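Local coordinates for protein Non-ribosomal peptide synthetase (PDB 3WV4) that is a non-ribosomal peptide synthetase fragment belonging to the AMP-binding enzyme family of the ANL superfamily, at residues Arg328-Tyr340 against Ile350-Val363. Residues are numbered along the deposited sequence; the frame is centred on the assembly and turned at random.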
ATOM      1  N   ARG A 328       8.006   2.109 -23.625  1.00 30.31           N
ATOM      2  CA  ARG A 328       9.286   2.780 -23.800  1.00 31.83           C
ATOM      3  C   ARG A 328       9.267   3.668 -25.032  1.00 33.09           C
ATOM      4  O   ARG A 328       9.844   4.753 -25.035  1.00 33.20           O
ATOM      5  CB  ARG A 328      10.417   1.786 -23.870  1.00 31.76           C
ATOM      6  CG  ARG A 328      10.861   1.338 -22.506  1.00 33.33           C
ATOM      7  CD  ARG A 328      11.930   0.274 -22.617  1.00 32.43           C
ATOM      8  NE  ARG A 328      12.295  -0.189 -21.287  1.00 32.19           N
ATOM      9  CZ  ARG A 328      12.600  -1.451 -20.978  1.00 32.43           C
ATOM     10  NH1 ARG A 328      12.557  -2.382 -21.903  1.00 31.37           N
ATOM     11  NH2 ARG A 328      12.955  -1.790 -19.725  1.00 33.18           N
ATOM     12  N   SER A 329       8.551   3.199 -26.058  1.00 32.21           N
ATOM     13  CA  SER A 329       8.398   3.939 -27.274  1.00 35.05           C
ATOM     14  C   SER A 329       7.559   5.226 -27.059  1.00 33.98           C
ATOM     15  O   SER A 329       7.919   6.282 -27.541  1.00 31.63           O
ATOM     16  CB  SER A 329       7.776   3.017 -28.330  1.00 36.23           C
ATOM     17  OG  SER A 329       7.647   3.653 -29.570  1.00 39.52           O
ATOM     18  N   ALA A 330       6.500   5.112 -26.274  1.00 33.63           N
ATOM     19  CA  ALA A 330       5.616   6.232 -25.966  1.00 35.35           C
ATOM     20  C   ALA A 330       6.215   7.190 -24.942  1.00 34.75           C
ATOM     21  O   ALA A 330       6.020   8.386 -25.070  1.00 34.91           O
ATOM     22  CB  ALA A 330       4.269   5.733 -25.480  1.00 37.44           C
ATOM     23  N   PHE A 331       6.971   6.665 -23.984  1.00 33.04           N
ATOM     24  CA  PHE A 331       7.631   7.448 -22.935  1.00 31.04           C
ATOM     25  C   PHE A 331       9.113   7.063 -22.805  1.00 31.10           C
ATOM     26  O   PHE A 331       9.485   6.330 -21.881  1.00 30.18           O
ATOM     27  CB  PHE A 331       6.961   7.146 -21.639  1.00 30.46           C
ATOM     28  CG  PHE A 331       5.469   7.309 -21.693  1.00 31.61           C
ATOM     29  CD1 PHE A 331       4.654   6.223 -21.824  1.00 31.42           C
ATOM     30  CD2 PHE A 331       4.885   8.602 -21.630  1.00 33.76           C
ATOM     31  CE1 PHE A 331       3.298   6.383 -21.884  1.00 33.97           C
ATOM     32  CE2 PHE A 331       3.511   8.760 -21.664  1.00 35.62           C
ATOM     33  CZ  PHE A 331       2.706   7.639 -21.804  1.00 34.53           C
ATOM     34  N   PRO A 332       9.967   7.552 -23.716  1.00 30.14           N
ATOM     35  CA  PRO A 332      11.353   7.063 -23.741  1.00 31.88           C
ATOM     36  C   PRO A 332      12.160   7.542 -22.553  1.00 31.04           C
ATOM     37  O   PRO A 332      13.189   7.007 -22.292  1.00 31.33           O
ATOM     38  CB  PRO A 332      11.906   7.673 -25.019  1.00 32.11           C
ATOM     39  CG  PRO A 332      11.038   8.844 -25.242  1.00 32.40           C
ATOM     40  CD  PRO A 332       9.691   8.421 -24.843  1.00 31.05           C
ATOM     41  N   GLY A 333      11.641   8.502 -21.810  1.00 31.04           N
ATOM     42  CA  GLY A 333      12.265   8.943 -20.561  1.00 30.67           C
ATOM     43  C   GLY A 333      11.896   8.145 -19.340  1.00 30.74           C
ATOM     44  O   GLY A 333      12.307   8.485 -18.245  1.00 33.01           O
ATOM     45  N   ALA A 334      11.120   7.075 -19.506  1.00 29.91           N
ATOM     46  CA  ALA A 334      10.544   6.440 -18.382  1.00 27.70           C
ATOM     47  C   ALA A 334      11.133   5.057 -18.262  1.00 28.81           C
ATOM     48  O   ALA A 334      11.304   4.386 -19.256  1.00 32.34           O
ATOM     49  CB  ALA A 334       9.005   6.390 -18.490  1.00 28.60           C
ATOM     50  N   GLN A 335      11.437   4.652 -17.033  1.00 26.93           N
ATOM     51  CA  GLN A 335      11.980   3.315 -16.727  1.00 27.01           C
ATOM     52  C   GLN A 335      10.854   2.391 -16.343  1.00 25.28           C
ATOM     53  O   GLN A 335       9.876   2.845 -15.779  1.00 27.27           O
ATOM     54  CB  GLN A 335      12.976   3.424 -15.571  1.00 26.59           C
ATOM     55  CG  GLN A 335      14.194   4.218 -16.007  1.00 27.43           C
ATOM     56  CD  GLN A 335      15.115   4.579 -14.873  1.00 28.73           C
ATOM     57  OE1 GLN A 335      14.715   5.213 -13.867  1.00 30.73           O
ATOM     58  NE2 GLN A 335      16.371   4.304 -15.069  1.00 28.69           N
ATOM     59  N   VAL A 336      10.936   1.127 -16.734  1.00 25.75           N
ATOM     60  CA  VAL A 336       9.865   0.161 -16.527  1.00 24.27           C
ATOM     61  C   VAL A 336      10.380  -0.910 -15.609  1.00 25.12           C
ATOM     62  O   VAL A 336      11.289  -1.682 -15.945  1.00 26.29           O
ATOM     63  CB  VAL A 336       9.444  -0.462 -17.841  1.00 25.14           C
ATOM     64  CG1 VAL A 336       8.400  -1.542 -17.583  1.00 26.91           C
ATOM     65  CG2 VAL A 336       8.924   0.588 -18.786  1.00 26.00           C
ATOM     66  N   VAL A 337       9.894  -0.870 -14.385  1.00 25.66           N
ATOM     67  CA  VAL A 337      10.549  -1.507 -13.261  1.00 25.83           C
ATOM     68  C   VAL A 337       9.793  -2.742 -12.808  1.00 26.22           C
ATOM     69  O   VAL A 337       8.617  -2.624 -12.472  1.00 26.25           O
ATOM     70  CB  VAL A 337      10.667  -0.527 -12.088  1.00 25.57           C
ATOM     71  CG1 VAL A 337      11.245  -1.229 -10.893  1.00 25.84           C
ATOM     72  CG2 VAL A 337      11.502   0.693 -12.508  1.00 25.08           C
ATOM     73  N   ARG A 338      10.469  -3.902 -12.815  1.00 25.07           N
ATOM     74  CA  ARG A 338       9.821  -5.110 -12.400  1.00 27.83           C
ATOM     75  C   ARG A 338       9.964  -5.320 -10.928  1.00 27.27           C
ATOM     76  O   ARG A 338      11.006  -5.007 -10.339  1.00 26.60           O
ATOM     77  CB  ARG A 338      10.346  -6.320 -13.182  1.00 31.96           C
ATOM     78  CG  ARG A 338       9.993  -6.342 -14.700  1.00 33.26           C
ATOM     79  CD  ARG A 338      11.245  -6.168 -15.603  1.00 39.24           C
ATOM     80  NE  ARG A 338      12.229  -7.211 -15.435  1.00 39.46           N
ATOM     81  CZ  ARG A 338      13.527  -7.166 -15.745  1.00 38.65           C
ATOM     82  NH1 ARG A 338      14.147  -6.090 -16.194  1.00 37.65           N
ATOM     83  NH2 ARG A 338      14.232  -8.276 -15.585  1.00 42.81           N
ATOM     84  N   MET A 339       8.930  -5.893 -10.321  1.00 27.48           N
ATOM     85  CA  MET A 339       8.894  -6.143  -8.884  1.00 29.22           C
ATOM     86  C   MET A 339       8.147  -7.438  -8.626  1.00 28.01           C
ATOM     87  O   MET A 339       7.337  -7.834  -9.422  1.00 27.13           O
ATOM     88  CB  MET A 339       8.159  -4.997  -8.167  1.00 28.44           C
ATOM     89  CG  MET A 339       8.677  -3.628  -8.616  1.00 30.99           C
ATOM     90  SD  MET A 339       8.192  -2.286  -7.576  1.00 30.61           S
ATOM     91  CE  MET A 339       6.453  -2.321  -7.915  1.00 36.82           C
ATOM     92  N   TYR A 340       8.421  -8.069  -7.499  1.00 25.86           N
ATOM     93  CA  TYR A 340       7.676  -9.254  -7.090  1.00 26.06           C
ATOM     94  C   TYR A 340       7.488  -9.181  -5.612  1.00 25.31           C
ATOM     95  O   TYR A 340       8.373  -8.703  -4.871  1.00 25.90           O
ATOM     96  CB  TYR A 340       8.435 -10.522  -7.503  1.00 26.91           C
ATOM     97  CG  TYR A 340       8.135 -11.715  -6.666  1.00 27.87           C
ATOM     98  CD1 TYR A 340       6.852 -12.362  -6.746  1.00 29.48           C
ATOM     99  CD2 TYR A 340       9.102 -12.274  -5.829  1.00 27.63           C
ATOM    100  CE1 TYR A 340       6.595 -13.495  -5.989  1.00 29.82           C
ATOM    101  CE2 TYR A 340       8.828 -13.392  -5.049  1.00 29.49           C
ATOM    102  CZ  TYR A 340       7.578 -14.018  -5.154  1.00 30.73           C
ATOM    103  OH  TYR A 340       7.303 -15.124  -4.353  1.00 34.28           O
ATOM    104  N   ILE A 350      12.910  -6.315  -6.154  1.00 24.10           N
ATOM    105  CA  ILE A 350      12.777  -5.236  -7.126  1.00 25.72           C
ATOM    106  C   ILE A 350      13.995  -5.230  -8.038  1.00 25.88           C
ATOM    107  O   ILE A 350      15.080  -5.426  -7.583  1.00 25.19           O
ATOM    108  CB  ILE A 350      12.667  -3.838  -6.437  1.00 24.82           C
ATOM    109  CG1 ILE A 350      11.452  -3.779  -5.559  1.00 24.25           C
ATOM    110  CG2 ILE A 350      12.648  -2.737  -7.494  1.00 24.06           C
ATOM    111  CD1 ILE A 350      11.312  -2.420  -4.841  1.00 26.91           C
ATOM    112  N   MET A 351      13.769  -5.104  -9.338  1.00 27.80           N
ATOM    113  CA  MET A 351      14.820  -4.950 -10.279  1.00 27.56           C
ATOM    114  C   MET A 351      15.199  -3.502 -10.250  1.00 27.08           C
ATOM    115  O   MET A 351      14.382  -2.617 -10.507  1.00 25.69           O
ATOM    116  CB  MET A 351      14.386  -5.264 -11.689  1.00 28.35           C
ATOM    117  CG  MET A 351      15.551  -5.317 -12.667  1.00 31.53           C
ATOM    118  SD  MET A 351      16.819  -6.590 -12.210  1.00 31.69           S
ATOM    119  CE  MET A 351      16.341  -7.987 -13.131  1.00 36.95           C
ATOM    120  N   PRO A 352      16.472  -3.239  -9.991  1.00 26.98           N
ATOM    121  CA  PRO A 352      16.834  -1.829  -9.956  1.00 24.36           C
ATOM    122  C   PRO A 352      16.592  -1.123 -11.294  1.00 23.32           C
ATOM    123  O   PRO A 352      16.962  -1.676 -12.319  1.00 23.30           O
ATOM    124  CB  PRO A 352      18.340  -1.870  -9.638  1.00 24.68           C
ATOM    125  CG  PRO A 352      18.525  -3.090  -8.828  1.00 24.66           C
ATOM    126  CD  PRO A 352      17.505  -4.103  -9.370  1.00 25.78           C
ATOM    127  N   PRO A 353      16.057   0.125 -11.267  1.00 22.46           N
ATOM    128  CA  PRO A 353      15.720   0.883 -12.476  1.00 23.04           C
ATOM    129  C   PRO A 353      16.810   0.934 -13.492  1.00 23.28           C
ATOM    130  O   PRO A 353      16.534   0.754 -14.709  1.00 25.43           O
ATOM    131  CB  PRO A 353      15.403   2.272 -11.937  1.00 22.00           C
ATOM    132  CG  PRO A 353      14.734   1.983 -10.683  1.00 22.25           C
ATOM    133  CD  PRO A 353      15.460   0.759 -10.083  1.00 22.05           C
ATOM    134  N   HIS A 354      18.039   1.202 -13.038  1.00 23.96           N
ATOM    135  CA  HIS A 354      19.165   1.266 -13.943  1.00 24.12           C
ATOM    136  C   HIS A 354      19.382  -0.084 -14.657  1.00 25.01           C
ATOM    137  O   HIS A 354      20.077  -0.104 -15.679  1.00 26.68           O
ATOM    138  CB  HIS A 354      20.470   1.858 -13.258  1.00 23.54           C
ATOM    139  CG  HIS A 354      21.228   0.887 -12.389  1.00 23.62           C
ATOM    140  ND1 HIS A 354      20.817   0.538 -11.126  1.00 22.96           N
ATOM    141  CD2 HIS A 354      22.375   0.202 -12.606  1.00 24.62           C
ATOM    142  CE1 HIS A 354      21.632  -0.359 -10.612  1.00 23.03           C
ATOM    143  NE2 HIS A 354      22.607  -0.569 -11.484  1.00 24.19           N
ATOM    144  N   LEU A 355      18.835  -1.195 -14.137  1.00 24.80           N
ATOM    145  CA  LEU A 355      19.042  -2.529 -14.780  1.00 25.45           C
ATOM    146  C   LEU A 355      17.808  -3.034 -15.532  1.00 25.58           C
ATOM    147  O   LEU A 355      17.700  -4.258 -15.781  1.00 23.67           O
ATOM    148  CB  LEU A 355      19.485  -3.591 -13.741  1.00 25.17           C
ATOM    149  CG  LEU A 355      20.727  -3.270 -12.864  1.00 27.47           C
ATOM    150  CD1 LEU A 355      20.984  -4.361 -11.834  1.00 26.52           C
ATOM    151  CD2 LEU A 355      21.962  -3.071 -13.712  1.00 28.80           C
ATOM    152  N   GLU A 356      16.897  -2.119 -15.884  1.00 24.77           N
ATOM    153  CA  GLU A 356      15.596  -2.449 -16.462  1.00 26.02           C
ATOM    154  C   GLU A 356      15.695  -3.277 -17.765  1.00 27.68           C
ATOM    155  O   GLU A 356      14.795  -4.100 -18.001  1.00 26.01           O
ATOM    156  CB  GLU A 356      14.735  -1.189 -16.712  1.00 26.66           C
ATOM    157  CG  GLU A 356      15.329  -0.261 -17.750  1.00 27.72           C
ATOM    158  CD  GLU A 356      14.358   0.799 -18.245  1.00 30.65           C
ATOM    159  OE1 GLU A 356      13.143   0.561 -18.526  1.00 28.70           O
ATOM    160  OE2 GLU A 356      14.853   1.904 -18.438  1.00 33.32           O
ATOM    161  N   HIS A 357      16.778  -3.107 -18.540  1.00 27.22           N
ATOM    162  CA  HIS A 357      17.054  -3.828 -19.774  1.00 30.44           C
ATOM    163  C   HIS A 357      17.738  -5.204 -19.599  1.00 34.02           C
ATOM    164  O   HIS A 357      18.015  -5.893 -20.554  1.00 33.33           O
ATOM    165  CB  HIS A 357      17.972  -3.011 -20.694  1.00 30.03           C
ATOM    166  CG  HIS A 357      17.376  -1.727 -21.093  1.00 32.60           C
ATOM    167  ND1 HIS A 357      16.226  -1.663 -21.833  1.00 33.24           N
ATOM    168  CD2 HIS A 357      17.729  -0.441 -20.823  1.00 34.86           C
ATOM    169  CE1 HIS A 357      15.890  -0.392 -21.998  1.00 33.18           C
ATOM    170  NE2 HIS A 357      16.777   0.365 -21.396  1.00 32.54           N
ATOM    171  N   GLU A 358      17.984  -5.609 -18.384  1.00 36.35           N
ATOM    172  CA  GLU A 358      18.898  -6.730 -18.161  1.00 35.94           C
ATOM    173  C   GLU A 358      18.212  -7.841 -17.466  1.00 31.67           C
ATOM    174  O   GLU A 358      17.271  -7.598 -16.757  1.00 28.91           O
ATOM    175  CB  GLU A 358      20.090  -6.263 -17.353  1.00 38.71           C
ATOM    176  CG  GLU A 358      21.047  -5.555 -18.267  1.00 45.71           C
ATOM    177  CD  GLU A 358      22.232  -5.081 -17.555  1.00 48.45           C
ATOM    178  OE1 GLU A 358      22.779  -5.862 -16.742  1.00 55.63           O
ATOM    179  OE2 GLU A 358      22.602  -3.938 -17.828  1.00 53.75           O
ATOM    180  N   ARG A 359      18.679  -9.057 -17.725  1.00 33.13           N
ATOM    181  CA  ARG A 359      18.145 -10.267 -17.130  1.00 32.40           C
ATOM    182  C   ARG A 359      16.635 -10.289 -17.264  1.00 31.47           C
ATOM    183  O   ARG A 359      15.911 -10.311 -16.271  1.00 29.44           O
ATOM    184  CB  ARG A 359      18.589 -10.335 -15.685  1.00 34.08           C
ATOM    185  CG  ARG A 359      20.091 -10.324 -15.533  1.00 37.02           C
ATOM    186  CD  ARG A 359      20.413 -10.087 -14.094  1.00 38.28           C
ATOM    187  NE  ARG A 359      21.790 -10.401 -13.802  1.00 43.74           N
ATOM    188  CZ  ARG A 359      22.777  -9.526 -13.859  1.00 50.18           C
ATOM    189  NH1 ARG A 359      22.538  -8.247 -14.206  1.00 49.58           N
ATOM    190  NH2 ARG A 359      24.017  -9.927 -13.562  1.00 51.57           N
ATOM    191  N   PRO A 360      16.135 -10.246 -18.501  1.00 34.00           N
ATOM    192  CA  PRO A 360      14.670 -10.294 -18.745  1.00 35.11           C
ATOM    193  C   PRO A 360      13.836 -11.253 -17.887  1.00 32.85           C
ATOM    194  O   PRO A 360      12.730 -10.928 -17.557  1.00 37.63           O
ATOM    195  CB  PRO A 360      14.548 -10.663 -20.233  1.00 36.78           C
ATOM    196  CG  PRO A 360      15.910 -11.168 -20.649  1.00 37.99           C
ATOM    197  CD  PRO A 360      16.898 -10.432 -19.740  1.00 35.75           C
ATOM    198  N   ASP A 361      14.345 -12.392 -17.495  1.00 34.31           N
ATOM    199  CA  ASP A 361      13.516 -13.353 -16.719  1.00 39.22           C
ATOM    200  C   ASP A 361      13.472 -13.162 -15.226  1.00 38.18           C
ATOM    201  O   ASP A 361      12.822 -13.974 -14.512  1.00 36.78           O
ATOM    202  CB  ASP A 361      14.016 -14.787 -16.973  1.00 43.65           C
ATOM    203  CG  ASP A 361      13.685 -15.263 -18.357  1.00 49.82           C
ATOM    204  OD1 ASP A 361      12.636 -14.821 -18.902  1.00 53.43           O
ATOM    205  OD2 ASP A 361      14.469 -16.084 -18.890  1.00 59.26           O
ATOM    206  N   SER A 362      14.258 -12.191 -14.736  1.00 32.80           N
ATOM    207  CA  SER A 362      14.369 -11.968 -13.316  1.00 29.34           C
ATOM    208  C   SER A 362      13.283 -11.023 -12.850  1.00 27.16           C
ATOM    209  O   SER A 362      12.860 -10.139 -13.575  1.00 26.91           O
ATOM    210  CB  SER A 362      15.802 -11.398 -12.961  1.00 28.85           C
ATOM    211  OG  SER A 362      15.884 -11.085 -11.582  1.00 27.44           O
ATOM    212  N   VAL A 363      12.902 -11.174 -11.593  1.00 28.32           N
ATOM    213  CA  VAL A 363      12.081 -10.210 -10.873  1.00 27.66           C
ATOM    214  C   VAL A 363      12.914  -9.372  -9.858  1.00 26.29           C
ATOM    215  O   VAL A 363      12.397  -8.839  -8.858  1.00 25.22           O
ATOM    216  CB  VAL A 363      10.911 -10.896 -10.127  1.00 27.25           C
ATOM    217  CG1 VAL A 363       9.882 -11.388 -11.132  1.00 29.41           C
ATOM    218  CG2 VAL A 363      11.386 -12.014  -9.207  1.00 26.40           C
TER
HETATM  219  O   HOH W   1      16.944   2.679 -17.384  1.00 38.77           O
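Strand 335-340 pairs antiparallel with the short strand 349-350 through Met339 and Ile350, and the loop that follows folds back along the strand, held by two arginines. At the pairing end Met351 N donates to Arg338 O at 2.9 Å, nearly straight at 176°. Ile350 and Val337 pack on helix 215-229; beta-branched, they suit extended backbone and present compact methyls, while flexible Met339 lies alongside Ile350 (SD to CG1 4.1 Å).

Arg338, bent at chi2 and chi3, turns its guanidinium into the loop. Arg338 NH2 bonds to Ser362 O (3.1 Å) and weakly to Glu358 O, while Met351 CG lies over one face; a long cation with several N-H groups suits a loop that turns several backbone carbonyls toward it. Farther along, the Arg328-Glu356 salt bridge is side-on, with Arg328 NE at 3.0 Å and NH2 at 2.6 Å from Glu356 OE1. They reach OE1 from one side of the carboxylate plane, and Val336 N (2.9 Å) from the opposite side, each well out of the plane. His357 CE1 covers the centre of the Arg328 guanidinium face. Water links Glu356 OE2 to Gln335 NE2.

The loop's carbonyls and carboxylate thus join it to helix 321-330 and strand 335-340, beside an antiparallel beta-hairpin connection (335-340 with 349-350) at the edge of the parallel 284-287/311-314/335-340 part of the mixed sheet in the AMP-binding (ANL) fold.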